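Local atomic coordinates of CRISPR-associated endoribonuclease Cas6 1 (Methanocaldococcus jannaschii DSM 2661, PDB entry 5YI6), a protein that probably cleaves CRISPR transcripts as an RNA-binding endoribonuclease, processing them into the crRNAs that guide antiviral defence. Residues Gln50-Phe55 against Glu171-Glu176; Ile131-Leu136 against Lys192-Lys197; Ser156-Asn161 against Arg203-Val208. All coordinates share one frame; numbering follows the deposited sequence.

Contact 1. Residues Gln50-Phe55 against Glu171-Glu176; sequences QKFKFF and EAFYNE
The Phe-54 ring is met over one face by both the ring edge and the CB of a single residue, Phe-173. Its CB sits over the centre of the Phe-54 ring, 4.0 Å from the centroid and only 9° off the ring normal, a CH-pi contact. Further along the same side chain, the Phe-173 ring turns an edge to Phe-54 in an offset edge-to-face pair, with centroids 5.4 Å apart and planes at 64°; CD1 of Phe-173 comes to 3.6 Å from CD2 of Phe-54. CG of Phe-173 anti to the backbone N (chi1 178°) carries the ring alongside Phe-54, and the two side chains overlap while running in opposing senses. At the far end of the Phe-54 ring, CZ lies 3.6 Å from CB of Ala-172. The pairing joins the two ferredoxin-like (RAMP) halves of Cas6: the loop ahead of strand 56-57 comes from the N-terminal half, and helix 158-174 from the C-terminal half. Phe-54 is the centre of an inverse gamma turn that begins at Lys-53, a transition-state stabiliser by similarity. Phe-52 adds an edge contact, its CE1 3.9 Å from CE1 of Phe-173 and near the planes of both rings, while the backbone N of Phe-54 sits over one face of the Phe-52 ring. Phe-173 also touches Phe-220 of helix 215-224.

Contact 2. Residues Ile131-Leu136 against Lys192-Lys197; sequences ISPIYL and KRMRIK
CG of the Pro-133 ring points at the bent end of Met-194 where the loop after strand 127-130 faces the last part of strand 182-195, an outermost strand of the four-stranded antiparallel sheet in the C-terminal ferredoxin-like (RAMP) half of Cas6. Apolar packing makes the whole contact, at two separate points. In the first, CG of Pro-133 lies 3.9 Å from CE of Met-194 and 4.0 Å from its SD; bends at chi2 (-74°) and chi3 (-71°) fold the methionine so that sulfur and methyl meet the same ring carbon. In the second, Tyr-135 and Ile-196 cross at about a right angle, and CD1 of Ile-196 lies 4.0 Å from OH of Tyr-135 and 4.3 Å from its CZ, oblique to the ring. Pro-133 also touches Cys-204 of the neighbouring strand 201-213. Ile-196 and Lys-197 form a classic beta bulge opposite Ile-200. Polar contacts belong to Arg-195, whose extended side chain runs beside the bulge and makes a cation-pi contact with Tyr-25. Its NE donates to O of Lys-197 at 3.3 Å, with that oxygen in the guanidinium plane but the donor 39° out of the carbonyl plane.

Contact 3. Residues Ser156-Asn161 against Arg203-Val208; sequences SKFYEN and RCSEMV. With PO4 (phosphate ion), chain F.
This is a small, buried Met-aromatic contact between the N-terminal part of helix 158-174 and strand 201-213, where Phe-158 from the helix and Met-207 from the strand point at each other in the interface between helix and sheet. SD of Met-207 stands 3.9 Å from CZ of Phe-158 and 5.1 Å from the ring centroid, 65° off the normal, so the sulfur approaches the far end of the ring obliquely. CE of Met-207 lies 4.1 Å from CE2 of the phenylalanine; a bend at chi3 (-73°) brings this methyl to the ring along with the sulfur. CE1 of Phe-158 is 4.3 Å from OG of Ser-205, a looser approach. Leu-136 packs on Phe-158 as well, and Met-207 also touches Val-186 and Phe-189 of the neighbouring strand. Near the start of the helix, Ser-156 binds a phosphate ion, probably from the crystallisation liquor, through two atoms: its N donates to O3 at 3.0 Å and its OG to O1 at 3.1 Å. Asn-155 gives the ion a further hydrogen bond. Helix packed through apolar side chains on an antiparallel sheet is the layering of the ferredoxin-like RAMP fold, here in the C-terminal half of Cas6.

Contact 3 is buried, contact 2 partly buried and contact 1 lies at the surface. Contacts 1 and 3 both use helix 158-174, one near its end and the other near its start, about 22 Å apart between centres. Contacts 2 and 3 touch directly and share one sheet, since strands 182-195 and 201-213 are neighbours in it; the probable hydrogen bonds from Ser-205 N to Ile-134 O and from Lys-192 N to Cys-204 O tie them together. Contact 1 alone joins the N-terminal and C-terminal halves and relies on aromatic rings, whereas contact 2 is apolar packing of proline, methionine, isoleucine and tyrosine, and contact 3 is a Met-aromatic pair.

Contact 1. Residues Gln50-Phe55 against Glu171-Glu176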
# COMPACT_ATOMS: atom_id res chain seq x y z
N GLN A 50 -17.59 -0.60 0.78
CA GLN A 50 -17.45 0.82 0.51
C GLN A 50 -16.74 1.57 1.63
O GLN A 50 -16.20 2.66 1.39
CB GLN A 50 -18.85 1.43 0.25
CG GLN A 50 -19.53 0.85 -0.98
CD GLN A 50 -18.70 1.13 -2.23
OE1 GLN A 50 -18.64 2.27 -2.68
NE2 GLN A 50 -18.06 0.09 -2.79
N LYS A 51 -16.72 1.01 2.83
CA LYS A 51 -16.01 1.61 3.95
C LYS A 51 -14.89 0.70 4.44
O LYS A 51 -14.38 0.88 5.55
CB LYS A 51 -16.98 1.92 5.09
CG LYS A 51 -18.07 2.88 4.63
CD LYS A 51 -19.04 3.20 5.75
CE LYS A 51 -20.09 4.23 5.31
NZ LYS A 51 -19.51 5.57 5.00
N PHE A 52 -14.51 -0.28 3.63
CA PHE A 52 -13.51 -1.27 4.04
C PHE A 52 -12.12 -0.67 3.98
O PHE A 52 -11.73 -0.16 2.93
CB PHE A 52 -13.62 -2.48 3.13
CG PHE A 52 -12.62 -3.55 3.44
CD1 PHE A 52 -12.72 -4.29 4.64
CD2 PHE A 52 -11.58 -3.84 2.54
CE1 PHE A 52 -11.79 -5.28 4.94
CE2 PHE A 52 -10.66 -4.83 2.83
CZ PHE A 52 -10.76 -5.56 4.02
N LYS A 53 -11.35 -0.72 5.08
CA LYS A 53 -10.05 -0.07 5.08
C LYS A 53 -8.87 -1.00 5.36
O LYS A 53 -7.74 -0.53 5.44
CB LYS A 53 -10.07 1.11 6.05
CG LYS A 53 -11.02 2.21 5.56
CD LYS A 53 -10.83 3.50 6.33
CE LYS A 53 -11.57 4.66 5.68
NZ LYS A 53 -11.11 5.96 6.26
N PHE A 54 -9.09 -2.32 5.41
CA PHE A 54 -8.02 -3.27 5.73
C PHE A 54 -7.43 -3.87 4.46
O PHE A 54 -7.54 -5.06 4.21
CB PHE A 54 -8.54 -4.35 6.67
CG PHE A 54 -9.00 -3.78 7.99
CD1 PHE A 54 -8.06 -3.34 8.92
CD2 PHE A 54 -10.36 -3.65 8.27
CE1 PHE A 54 -8.47 -2.77 10.14
CE2 PHE A 54 -10.78 -3.10 9.50
CZ PHE A 54 -9.84 -2.67 10.43
N PHE A 55 -6.82 -3.00 3.66
CA PHE A 55 -6.10 -3.43 2.46
C PHE A 55 -5.05 -2.37 2.17
O PHE A 55 -5.10 -1.26 2.72
CB PHE A 55 -7.01 -3.65 1.25
CG PHE A 55 -7.59 -2.39 0.63
CD1 PHE A 55 -6.99 -1.79 -0.50
CD2 PHE A 55 -8.72 -1.79 1.18
CE1 PHE A 55 -7.53 -0.61 -1.06
CE2 PHE A 55 -9.27 -0.62 0.63
CZ PHE A 55 -8.67 -0.03 -0.51
N GLU A 171 -6.77 -6.42 15.88
CA GLU A 171 -7.99 -6.60 16.66
C GLU A 171 -9.19 -6.01 15.93
O GLU A 171 -10.30 -6.56 16.01
CB GLU A 171 -7.86 -5.99 18.06
CG GLU A 171 -6.76 -6.66 18.85
CD GLU A 171 -6.75 -6.30 20.33
OE1 GLU A 171 -7.42 -5.31 20.73
OE2 GLU A 171 -6.05 -7.02 21.06
N ALA A 172 -9.01 -4.88 15.24
CA ALA A 172 -10.13 -4.26 14.54
C ALA A 172 -10.58 -5.12 13.37
O ALA A 172 -11.78 -5.19 13.08
CB ALA A 172 -9.77 -2.85 14.04
N PHE A 173 -9.65 -5.78 12.69
CA PHE A 173 -10.04 -6.60 11.53
C PHE A 173 -10.61 -7.94 11.95
O PHE A 173 -11.64 -8.37 11.42
CB PHE A 173 -8.85 -6.87 10.60
CG PHE A 173 -9.22 -7.74 9.44
CD1 PHE A 173 -9.99 -7.22 8.40
CD2 PHE A 173 -8.83 -9.07 9.39
CE1 PHE A 173 -10.36 -8.03 7.30
CE2 PHE A 173 -9.19 -9.89 8.29
CZ PHE A 173 -9.95 -9.35 7.24
N TYR A 174 -9.94 -8.63 12.89
CA TYR A 174 -10.34 -9.99 13.25
C TYR A 174 -11.39 -10.03 14.36
O TYR A 174 -12.02 -11.08 14.52
CB TYR A 174 -9.13 -10.83 13.70
CG TYR A 174 -8.28 -11.24 12.52
CD1 TYR A 174 -8.79 -12.12 11.56
CD2 TYR A 174 -7.00 -10.73 12.33
CE1 TYR A 174 -8.04 -12.50 10.45
CE2 TYR A 174 -6.23 -11.11 11.22
CZ TYR A 174 -6.77 -11.98 10.29
OH TYR A 174 -6.05 -12.38 9.16
N ASN A 175 -11.60 -8.92 15.07
CA ASN A 175 -12.47 -8.93 16.24
C ASN A 175 -12.08 -10.06 17.20
O ASN A 175 -12.92 -10.84 17.65
CB ASN A 175 -13.94 -9.01 15.83
CG ASN A 175 -14.43 -7.70 15.22
OD1 ASN A 175 -14.29 -6.64 15.82
ND2 ASN A 175 -14.95 -7.78 14.02
N GLU A 176 -10.78 -10.16 17.45
CA GLU A 176 -10.21 -11.11 18.40
C GLU A 176 -9.02 -10.44 19.03
O GLU A 176 -8.43 -9.51 18.45
CB GLU A 176 -9.77 -12.43 17.75
CG GLU A 176 -10.82 -13.18 16.97
CD GLU A 176 -11.91 -13.79 17.87
OE1 GLU A 176 -11.79 -13.75 19.12
OE2 GLU A 176 -12.90 -14.31 17.31

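Contact 2. Residues Ile131-Leu136 against Lys192-Lys197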
# COMPACT_ATOMS: atom_id res chain seq x y z
N ILE A 131 7.19 -1.17 -0.59
CA ILE A 131 6.84 -0.82 -1.97
C ILE A 131 5.77 0.26 -2.02
O ILE A 131 5.50 0.80 -3.11
CB ILE A 131 6.44 -2.07 -2.79
CG1 ILE A 131 5.28 -2.87 -2.10
CG2 ILE A 131 7.66 -2.98 -2.92
CD1 ILE A 131 4.78 -4.09 -3.00
N SER A 132 5.20 0.65 -0.88
CA SER A 132 4.68 2.00 -0.72
C SER A 132 5.11 2.45 0.68
O SER A 132 5.22 1.61 1.61
CB SER A 132 3.16 2.09 -0.90
OG SER A 132 2.45 1.14 -0.12
N PRO A 133 5.46 3.71 0.85
CA PRO A 133 6.10 4.12 2.12
C PRO A 133 5.11 4.10 3.28
O PRO A 133 3.89 4.19 3.10
CB PRO A 133 6.61 5.54 1.83
CG PRO A 133 5.70 6.09 0.75
CD PRO A 133 5.39 4.82 -0.13
N ILE A 134 5.67 4.02 4.50
CA ILE A 134 4.90 3.87 5.74
C ILE A 134 4.59 5.25 6.30
O ILE A 134 5.47 6.10 6.41
CB ILE A 134 5.66 3.01 6.76
CG1 ILE A 134 5.64 1.55 6.28
CG2 ILE A 134 5.08 3.14 8.23
CD1 ILE A 134 6.69 0.66 6.95
N TYR A 135 3.32 5.45 6.63
CA TYR A 135 2.83 6.67 7.23
C TYR A 135 2.47 6.37 8.67
O TYR A 135 1.79 5.38 8.96
CB TYR A 135 1.60 7.16 6.45
CG TYR A 135 0.94 8.39 7.03
CD1 TYR A 135 1.61 9.59 7.10
CD2 TYR A 135 -0.39 8.35 7.43
CE1 TYR A 135 0.96 10.76 7.62
CE2 TYR A 135 -1.02 9.49 7.94
CZ TYR A 135 -0.34 10.69 8.01
OH TYR A 135 -0.96 11.82 8.50
N LEU A 136 2.93 7.23 9.59
CA LEU A 136 2.65 6.99 11.00
C LEU A 136 2.63 8.36 11.67
O LEU A 136 3.59 9.10 11.55
CB LEU A 136 3.73 6.10 11.60
CG LEU A 136 3.39 5.49 12.95
CD1 LEU A 136 2.23 4.47 12.86
CD2 LEU A 136 4.67 4.88 13.53
N LYS A 192 10.11 10.44 2.61
CA LYS A 192 9.50 10.76 1.32
C LYS A 192 8.33 11.70 1.55
O LYS A 192 7.48 11.43 2.40
CB LYS A 192 9.00 9.50 0.61
CG LYS A 192 10.10 8.55 0.25
CD LYS A 192 10.92 9.17 -0.88
CE LYS A 192 12.10 8.29 -1.28
NZ LYS A 192 12.77 8.85 -2.49
N ARG A 193 8.25 12.78 0.77
CA ARG A 193 7.15 13.72 0.90
C ARG A 193 5.99 13.29 0.01
O ARG A 193 6.17 13.08 -1.19
CB ARG A 193 7.63 15.13 0.55
CG ARG A 193 6.56 16.21 0.72
CD ARG A 193 7.15 17.60 0.49
NE ARG A 193 6.14 18.65 0.47
CZ ARG A 193 5.57 19.12 -0.64
NH1 ARG A 193 5.92 18.62 -1.82
NH2 ARG A 193 4.67 20.09 -0.57
N MET A 194 4.81 13.08 0.61
CA MET A 194 3.69 12.47 -0.09
C MET A 194 2.47 13.32 0.11
O MET A 194 2.13 13.65 1.26
CB MET A 194 3.40 11.03 0.40
CG MET A 194 4.62 10.10 0.48
SD MET A 194 5.12 9.58 -1.16
CE MET A 194 3.83 8.45 -1.69
N ARG A 195 1.81 13.69 -0.98
CA ARG A 195 0.54 14.40 -0.89
C ARG A 195 -0.57 13.46 -0.44
O ARG A 195 -0.71 12.35 -0.97
CB ARG A 195 0.19 15.01 -2.25
CG ARG A 195 -0.99 15.93 -2.25
CD ARG A 195 -1.17 16.54 -3.64
NE ARG A 195 -2.35 17.38 -3.68
CZ ARG A 195 -2.82 17.96 -4.78
NH1 ARG A 195 -2.21 17.79 -5.94
NH2 ARG A 195 -3.91 18.71 -4.71
N ILE A 196 -1.38 13.88 0.53
CA ILE A 196 -2.47 13.04 1.02
C ILE A 196 -3.82 13.71 0.93
O ILE A 196 -4.84 13.02 1.05
CB ILE A 196 -2.23 12.52 2.45
CG1 ILE A 196 -1.82 13.67 3.38
CG2 ILE A 196 -1.17 11.43 2.42
CD1 ILE A 196 -1.56 13.22 4.81
N LYS A 197 -3.87 15.01 0.71
CA LYS A 197 -5.12 15.75 0.58
C LYS A 197 -4.81 16.90 -0.36
O LYS A 197 -3.65 17.13 -0.71
CB LYS A 197 -5.67 16.24 1.92
CG LYS A 197 -6.31 15.13 2.74
CD LYS A 197 -7.38 14.39 1.93
CE LYS A 197 -8.13 13.35 2.77
NZ LYS A 197 -8.99 12.46 1.92

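Contact 3. Residues Ser156-Asn161 against Arg203-Val208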
# COMPACT_ATOMS: atom_id res chain seq x y z
N SER A 156 11.82 8.63 18.54
CA SER A 156 11.80 7.63 19.60
C SER A 156 10.45 6.92 19.68
O SER A 156 10.39 5.75 20.06
CB SER A 156 12.13 8.30 20.95
OG SER A 156 11.15 9.28 21.24
N LYS A 157 9.36 7.60 19.32
CA LYS A 157 8.05 6.97 19.40
C LYS A 157 7.73 6.04 18.23
O LYS A 157 6.77 5.28 18.32
CB LYS A 157 6.97 8.04 19.46
CG LYS A 157 6.97 8.86 20.79
CD LYS A 157 5.73 9.73 20.83
CE LYS A 157 5.52 10.47 22.17
NZ LYS A 157 6.51 11.55 22.41
N PHE A 158 8.53 6.08 17.17
CA PHE A 158 8.18 5.32 15.96
C PHE A 158 8.00 3.85 16.27
O PHE A 158 7.02 3.22 15.83
CB PHE A 158 9.25 5.52 14.89
CG PHE A 158 8.99 4.76 13.62
CD1 PHE A 158 8.23 5.33 12.60
CD2 PHE A 158 9.54 3.49 13.44
CE1 PHE A 158 8.03 4.65 11.39
CE2 PHE A 158 9.31 2.78 12.26
CZ PHE A 158 8.56 3.37 11.22
N TYR A 159 8.95 3.26 17.00
CA TYR A 159 9.01 1.82 17.16
C TYR A 159 7.73 1.26 17.78
O TYR A 159 7.06 0.38 17.21
CB TYR A 159 10.25 1.46 18.01
CG TYR A 159 10.57 -0.00 18.02
CD1 TYR A 159 11.36 -0.56 17.01
CD2 TYR A 159 10.09 -0.84 19.02
CE1 TYR A 159 11.64 -1.91 16.99
CE2 TYR A 159 10.37 -2.19 19.01
CZ TYR A 159 11.14 -2.72 17.98
OH TYR A 159 11.44 -4.05 17.95
N GLU A 160 7.38 1.75 18.98
CA GLU A 160 6.20 1.20 19.62
C GLU A 160 4.93 1.64 18.92
O GLU A 160 3.94 0.90 18.92
CB GLU A 160 6.16 1.60 21.11
CG GLU A 160 7.21 0.82 21.94
CD GLU A 160 7.02 -0.70 21.86
OE1 GLU A 160 5.87 -1.19 21.90
OE2 GLU A 160 8.04 -1.43 21.78
N ASN A 161 4.91 2.83 18.33
CA ASN A 161 3.70 3.25 17.64
C ASN A 161 3.43 2.40 16.40
O ASN A 161 2.27 2.08 16.12
CB ASN A 161 3.77 4.73 17.28
CG ASN A 161 3.38 5.60 18.47
OD1 ASN A 161 3.70 5.26 19.61
ND2 ASN A 161 2.71 6.70 18.22
N ARG A 203 5.28 13.39 5.67
CA ARG A 203 6.56 12.70 5.54
C ARG A 203 6.32 11.23 5.89
O ARG A 203 5.79 10.93 6.97
CB ARG A 203 7.61 13.32 6.46
CG ARG A 203 7.89 14.76 6.11
CD ARG A 203 8.80 15.46 7.12
NE ARG A 203 10.18 14.97 7.06
CZ ARG A 203 11.03 15.26 6.07
NH1 ARG A 203 12.27 14.78 6.09
NH2 ARG A 203 10.64 16.01 5.05
N CYS A 204 6.69 10.33 4.97
CA CYS A 204 6.51 8.89 5.09
C CYS A 204 7.88 8.24 5.01
O CYS A 204 8.87 8.88 4.64
CB CYS A 204 5.59 8.37 3.97
SG CYS A 204 3.91 8.98 4.15
N SER A 205 7.97 6.97 5.37
CA SER A 205 9.26 6.29 5.41
C SER A 205 9.35 5.24 4.31
O SER A 205 8.56 4.30 4.30
CB SER A 205 9.51 5.61 6.76
OG SER A 205 9.45 6.54 7.83
N GLU A 206 10.30 5.41 3.39
CA GLU A 206 10.74 4.29 2.55
C GLU A 206 11.77 3.52 3.36
O GLU A 206 12.76 4.10 3.83
CB GLU A 206 11.35 4.84 1.25
CG GLU A 206 11.97 3.81 0.34
CD GLU A 206 12.47 4.47 -0.95
OE1 GLU A 206 13.70 4.65 -1.09
OE2 GLU A 206 11.63 4.86 -1.78
N MET A 207 11.55 2.23 3.59
CA MET A 207 12.49 1.59 4.51
C MET A 207 12.64 0.11 4.26
O MET A 207 11.80 -0.55 3.62
CB MET A 207 12.10 1.85 5.98
CG MET A 207 10.73 1.40 6.33
SD MET A 207 10.25 2.05 7.97
CE MET A 207 11.22 1.06 9.01
N VAL A 208 13.77 -0.40 4.74
CA VAL A 208 14.13 -1.80 4.73
C VAL A 208 14.37 -2.21 6.18
O VAL A 208 15.10 -1.51 6.90
CB VAL A 208 15.40 -2.06 3.89
CG1 VAL A 208 15.69 -3.55 3.86
CG2 VAL A 208 15.24 -1.50 2.49
P PO4 F . 12.41 12.30 19.35
O1 PO4 F . 12.03 12.27 20.83
O2 PO4 F . 11.13 12.12 18.57
O3 PO4 F . 13.38 11.18 19.04
O4 PO4 F . 13.02 13.63 18.99